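Local coordinates for putative secreted cellulose binding protein (Streptomyces coelicolor, PDB 4OY7), which catalyses the copper-dependent oxidative cleavage of glycosidic bonds in cellulose, as a lytic polysaccharide monooxygenase of the AA10 family, at residues 88-96 with 188-196. Numbering follows the deposited sequence.
Sequences DWPRTHLTS and CSDVVFDGG
V192 lays its CG1 methyl over one face of the H93 imidazole, a CH-pi contact 3.7 Å from that methyl to the ring centroid, while the carboxylate of D194 meets the ring at its edge. This is where strand 92-94 pairs in parallel with strand 184-193 in the immunoglobulin-like beta-sandwich of this LPMO domain, away from the copper. H93 ND1 donates to the syn lone pair of D194 OD2 at 2.8 Å, ring and carboxylate planes turned 30° apart. The R91 guanidinium is held by its edge as well: V191 O and two waters lie in its plane. NH2 of R91 reaches V191 O at 3.2 Å, a bent bond that comes in from above the carbonyl plane. At W89, whose NE1 bonds to A84 O, CB lies 3.4 Å from D190 OD1.

In the backbone, T92 N bonds to D190 O, V192 N to T92 O, and L94 N to V192 O at 2.8 Å. On the T92 face of the sheet, L94 CD1 packs against V191 CB at 3.6 Å, with F193 beside it; V191 and F193 also touch A170 of the neighbouring strand 168-178.

R91 turns its CG between the backbone N and the carbonyl carbon (chi1 69°), which carries CD across V192 CG1. Its charged nitrogens stay short of a salt bridge with D190, NH1 lying 4.4 Å from OD2: two waters link NH1 and NH2 to D190 OD2, while OD1 forms a salt bridge with R10. A leucine in place of R91 would probably leave V191 O without this donor and D190 OD2 without its water-mediated link to the guanidinium. Further along, G195 N donates to L94 O, and a last water accepts from S96 N and donates to G195 O at 2.6 Å.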
ATOM      1  N   ASP A  88      -5.343   6.987  12.743  1.00  8.74           N
ATOM      2  CA  ASP A  88      -4.430   8.142  12.763  1.00  8.98           C
ATOM      3  C   ASP A  88      -3.213   7.976  11.829  1.00  8.52           C
ATOM      4  O   ASP A  88      -2.303   8.800  11.888  1.00  8.78           O
ATOM      5  CB  ASP A  88      -4.026   8.545  14.204  1.00  9.68           C
ATOM      6  CG  ASP A  88      -3.320   7.428  14.982  1.00  9.79           C
ATOM      7  OD1 ASP A  88      -3.317   6.260  14.520  1.00  9.40           O
ATOM      8  OD2 ASP A  88      -2.708   7.750  16.030  1.00 10.44           O
ATOM      9  N   TRP A  89      -3.201   6.964  10.967  1.00  7.88           N
ATOM     10  CA  TRP A  89      -2.166   6.835   9.953  1.00  7.61           C
ATOM     11  C   TRP A  89      -2.216   8.050   9.016  1.00  7.82           C
ATOM     12  O   TRP A  89      -3.260   8.714   8.916  1.00  7.95           O
ATOM     13  CB  TRP A  89      -2.385   5.587   9.103  1.00  7.06           C
ATOM     14  CG  TRP A  89      -2.129   4.267   9.750  1.00  6.95           C
ATOM     15  CD1 TRP A  89      -3.061   3.398  10.269  1.00  6.90           C
ATOM     16  CD2 TRP A  89      -0.862   3.614   9.900  1.00  6.90           C
ATOM     17  NE1 TRP A  89      -2.449   2.271  10.734  1.00  6.92           N
ATOM     18  CE2 TRP A  89      -1.098   2.380  10.551  1.00  6.93           C
ATOM     19  CE3 TRP A  89       0.452   3.972   9.598  1.00  7.06           C
ATOM     20  CZ2 TRP A  89      -0.062   1.462  10.832  1.00  6.95           C
ATOM     21  CZ3 TRP A  89       1.467   3.081   9.886  1.00  7.14           C
ATOM     22  CH2 TRP A  89       1.211   1.839  10.545  1.00  7.10           C
ATOM     23  N   PRO A  90      -1.090   8.376   8.364  1.00  7.96           N
ATOM     24  CA  PRO A  90      -1.155   9.398   7.334  1.00  8.27           C
ATOM     25  C   PRO A  90      -2.113   8.987   6.243  1.00  8.02           C
ATOM     26  O   PRO A  90      -2.247   7.818   5.988  1.00  7.58           O
ATOM     27  CB  PRO A  90       0.281   9.433   6.782  1.00  8.38           C
ATOM     28  CG  PRO A  90       1.123   8.817   7.824  1.00  8.47           C
ATOM     29  CD  PRO A  90       0.252   7.797   8.486  1.00  8.03           C
ATOM     30  N   ARG A  91      -2.769   9.933   5.587  1.00  8.56           N
ATOM     31  CA  ARG A  91      -3.713   9.556   4.559  1.00  8.67           C
ATOM     32  C   ARG A  91      -3.740  10.562   3.426  1.00  8.81           C
ATOM     33  O   ARG A  91      -3.381  11.728   3.587  1.00  9.59           O
ATOM     34  CB  ARG A  91      -5.124   9.375   5.117  1.00  8.97           C
ATOM     35  CG  ARG A  91      -5.852  10.632   5.601  1.00  9.93           C
ATOM     36  CD  ARG A  91      -7.144  10.318   6.378  1.00 10.46           C
ATOM     37  NE  ARG A  91      -6.808   9.453   7.507  1.00 10.76           N
ATOM     38  CZ  ARG A  91      -7.015   8.137   7.562  1.00 10.72           C
ATOM     39  NH1 ARG A  91      -6.538   7.455   8.592  1.00 11.33           N
ATOM     40  NH2 ARG A  91      -7.686   7.485   6.617  1.00 10.52           N
ATOM     41  N   THR A  92      -4.228  10.085   2.300  1.00  8.60           N
ATOM     42  CA  THR A  92      -4.410  10.890   1.108  1.00  8.82           C
ATOM     43  C   THR A  92      -5.877  11.306   0.992  1.00  8.99           C
ATOM     44  O   THR A  92      -6.778  10.471   1.079  1.00  8.48           O
ATOM     45  CB  THR A  92      -4.002  10.104  -0.135  1.00  8.70           C
ATOM     46  OG1 THR A  92      -2.641   9.665   0.003  1.00  8.81           O
ATOM     47  CG2 THR A  92      -4.100  10.984  -1.401  1.00  9.04           C
ATOM     48  N   HIS A  93      -6.071  12.599   0.767  1.00  9.53           N
ATOM     49  CA  HIS A  93      -7.401  13.170   0.636  1.00 10.25           C
ATOM     50  C   HIS A  93      -7.838  13.060  -0.818  1.00 10.13           C
ATOM     51  O   HIS A  93      -7.129  13.524  -1.723  1.00 10.50           O
ATOM     52  CB  HIS A  93      -7.372  14.626   1.136  1.00 11.38           C
ATOM     53  CG  HIS A  93      -7.094  14.726   2.602  1.00 12.07           C
ATOM     54  ND1 HIS A  93      -8.052  15.116   3.516  1.00 13.00           N
ATOM     55  CD2 HIS A  93      -5.975  14.460   3.317  1.00 12.44           C
ATOM     56  CE1 HIS A  93      -7.533  15.080   4.733  1.00 13.08           C
ATOM     57  NE2 HIS A  93      -6.279  14.671   4.642  1.00 12.85           N
ATOM     58  N   LEU A  94      -8.993  12.415  -1.027  1.00  9.63           N
ATOM     59  CA  LEU A  94      -9.523  12.130  -2.367  1.00  9.58           C
ATOM     60  C   LEU A  94     -10.911  12.660  -2.578  1.00  9.79           C
ATOM     61  O   LEU A  94     -11.654  12.882  -1.632  1.00  9.97           O
ATOM     62  CB  LEU A  94      -9.628  10.628  -2.577  1.00  9.14           C
ATOM     63  CG  LEU A  94      -8.345   9.836  -2.424  1.00  8.85           C
ATOM     64  CD1 LEU A  94      -8.611   8.363  -2.635  1.00  8.54           C
ATOM     65  CD2 LEU A  94      -7.331  10.349  -3.421  1.00  9.07           C
ATOM     66  N   THR A  95     -11.274  12.814  -3.857  1.00  9.80           N
ATOM     67  CA  THR A  95     -12.620  13.197  -4.219  1.00 10.12           C
ATOM     68  C   THR A  95     -13.324  11.995  -4.822  1.00  9.85           C
ATOM     69  O   THR A  95     -12.952  11.505  -5.905  1.00  9.90           O
ATOM     70  CB  THR A  95     -12.621  14.367  -5.199  1.00 10.80           C
ATOM     71  OG1 THR A  95     -11.862  15.448  -4.642  1.00 10.96           O
ATOM     72  CG2 THR A  95     -14.058  14.857  -5.451  1.00 11.39           C
ATOM     73  N   SER A  96     -14.385  11.552  -4.147  1.00  9.71           N
ATOM     74  CA  SER A  96     -15.234  10.508  -4.687  1.00  9.70           C
ATOM     75  C   SER A  96     -15.791  10.980  -6.036  1.00 10.23           C
ATOM     76  O   SER A  96     -16.274  12.099  -6.172  1.00 10.71           O
ATOM     77  CB  SER A  96     -16.380  10.223  -3.716  1.00  9.91           C
ATOM     78  OG  SER A  96     -17.260   9.252  -4.221  1.00 10.01           O
ATOM     79  N   CYS A 188      -0.952  -1.118   1.095  1.00  6.80           N
ATOM     80  CA  CYS A 188      -2.138  -0.583   1.799  1.00  7.01           C
ATOM     81  C   CYS A 188      -2.047   0.917   1.928  1.00  6.69           C
ATOM     82  O   CYS A 188      -1.078   1.425   2.485  1.00  6.73           O
ATOM     83  CB  CYS A 188      -2.207  -1.158   3.189  1.00  7.46           C
ATOM     84  SG  CYS A 188      -2.846  -2.866   3.294  1.00  8.03           S
ATOM     85  N   SER A 189      -3.041   1.622   1.404  1.00  6.28           N
ATOM     86  CA  SER A 189      -3.047   3.086   1.392  1.00  6.44           C
ATOM     87  C   SER A 189      -4.305   3.615   2.090  1.00  6.39           C
ATOM     88  O   SER A 189      -5.426   3.382   1.663  1.00  6.58           O
ATOM     89  CB  SER A 189      -3.029   3.578  -0.044  1.00  6.52           C
ATOM     90  OG  SER A 189      -1.895   3.077  -0.738  1.00  6.62           O
ATOM     91  N   ASP A 190      -4.084   4.353   3.171  1.00  6.43           N
ATOM     92  CA  ASP A 190      -5.147   5.046   3.849  1.00  6.51           C
ATOM     93  C   ASP A 190      -5.573   6.271   3.070  1.00  6.53           C
ATOM     94  O   ASP A 190      -4.722   7.076   2.634  1.00  6.55           O
ATOM     95  CB  ASP A 190      -4.689   5.465   5.235  1.00  6.81           C
ATOM     96  CG  ASP A 190      -4.472   4.279   6.143  1.00  6.77           C
ATOM     97  OD1 ASP A 190      -3.312   3.900   6.317  1.00  6.89           O
ATOM     98  OD2 ASP A 190      -5.454   3.677   6.621  1.00  7.16           O
ATOM     99  N   VAL A 191      -6.879   6.434   2.895  1.00  6.57           N
ATOM    100  CA  VAL A 191      -7.435   7.565   2.140  1.00  6.87           C
ATOM    101  C   VAL A 191      -8.654   8.095   2.883  1.00  7.04           C
ATOM    102  O   VAL A 191      -9.182   7.431   3.808  1.00  6.74           O
ATOM    103  CB  VAL A 191      -7.815   7.182   0.693  1.00  6.89           C
ATOM    104  CG1 VAL A 191      -6.615   6.543  -0.003  1.00  6.69           C
ATOM    105  CG2 VAL A 191      -9.043   6.280   0.646  1.00  6.87           C
ATOM    106  N   VAL A 192      -9.091   9.286   2.509  1.00  7.45           N
ATOM    107  CA  VAL A 192     -10.373   9.819   2.983  1.00  7.89           C
ATOM    108  C   VAL A 192     -11.054  10.496   1.817  1.00  8.41           C
ATOM    109  O   VAL A 192     -10.421  11.253   1.075  1.00  8.36           O
ATOM    110  CB  VAL A 192     -10.224  10.754   4.211  1.00  8.28           C
ATOM    111  CG1 VAL A 192      -9.244  11.877   3.947  1.00  8.50           C
ATOM    112  CG2 VAL A 192     -11.568  11.310   4.650  1.00  8.80           C
ATOM    113  N   PHE A 193     -12.339  10.191   1.648  1.00  8.86           N
ATOM    114  CA  PHE A 193     -13.155  10.785   0.599  1.00  9.47           C
ATOM    115  C   PHE A 193     -13.828  12.034   1.164  1.00 10.71           C
ATOM    116  O   PHE A 193     -15.030  12.032   1.534  1.00 11.60           O
ATOM    117  CB  PHE A 193     -14.197   9.793   0.073  1.00  9.31           C
ATOM    118  CG  PHE A 193     -13.614   8.630  -0.686  1.00  8.66           C
ATOM    119  CD1 PHE A 193     -13.129   8.796  -1.988  1.00  8.61           C
ATOM    120  CD2 PHE A 193     -13.583   7.366  -0.119  1.00  8.21           C
ATOM    121  CE1 PHE A 193     -12.621   7.708  -2.679  1.00  8.24           C
ATOM    122  CE2 PHE A 193     -13.088   6.278  -0.816  1.00  7.77           C
ATOM    123  CZ  PHE A 193     -12.590   6.463  -2.089  1.00  7.80           C
ATOM    124  N   ASP A 194     -13.060  13.119   1.216  1.00 11.47           N
ATOM    125  CA  ASP A 194     -13.573  14.395   1.736  1.00 12.65           C
ATOM    126  C   ASP A 194     -13.457  15.540   0.731  1.00 13.20           C
ATOM    127  O   ASP A 194     -13.721  16.686   1.073  1.00 13.69           O
ATOM    128  CB  ASP A 194     -12.891  14.773   3.044  1.00 13.29           C
ATOM    129  CG  ASP A 194     -11.398  15.036   2.893  1.00 13.80           C
ATOM    130  OD1 ASP A 194     -10.821  14.831   1.786  1.00 14.01           O
ATOM    131  OD2 ASP A 194     -10.779  15.432   3.920  1.00 15.32           O
ATOM    132  N   GLY A 195     -13.078  15.246  -0.506  1.00 13.14           N
ATOM    133  CA  GLY A 195     -12.850  16.296  -1.490  1.00 13.86           C
ATOM    134  C   GLY A 195     -14.082  16.741  -2.252  1.00 14.71           C
ATOM    135  O   GLY A 195     -15.147  16.088  -2.176  1.00 14.63           O
ATOM    136  N   GLY A 196     -13.925  17.863  -2.960  1.00 15.33           N
ATOM    137  CA  GLY A 196     -14.918  18.437  -3.892  1.00 15.90           C
ATOM    138  C   GLY A 196     -16.006  19.140  -3.125  1.00 16.52           C
ATOM    139  O   GLY A 196     -16.922  19.749  -3.693  1.00 16.87           O
ATOM    140  OXT GLY A 196     -15.975  19.106  -1.892  1.00 16.40           O
TER
HETATM  141  O   HOH W   1      -0.942   5.614   6.021  1.00  7.82           O
HETATM  142  O   HOH W   2      -7.990   4.652   6.322  1.00  7.63           O
HETATM  143  O   HOH W   3      -5.957   4.909   9.121  1.00  7.83           O
HETATM  144  O   HOH W   4      -2.601   7.112   0.875  1.00  6.72           O
HETATM  145  O   HOH W   5     -15.679  13.505  -2.355  1.00  8.22           O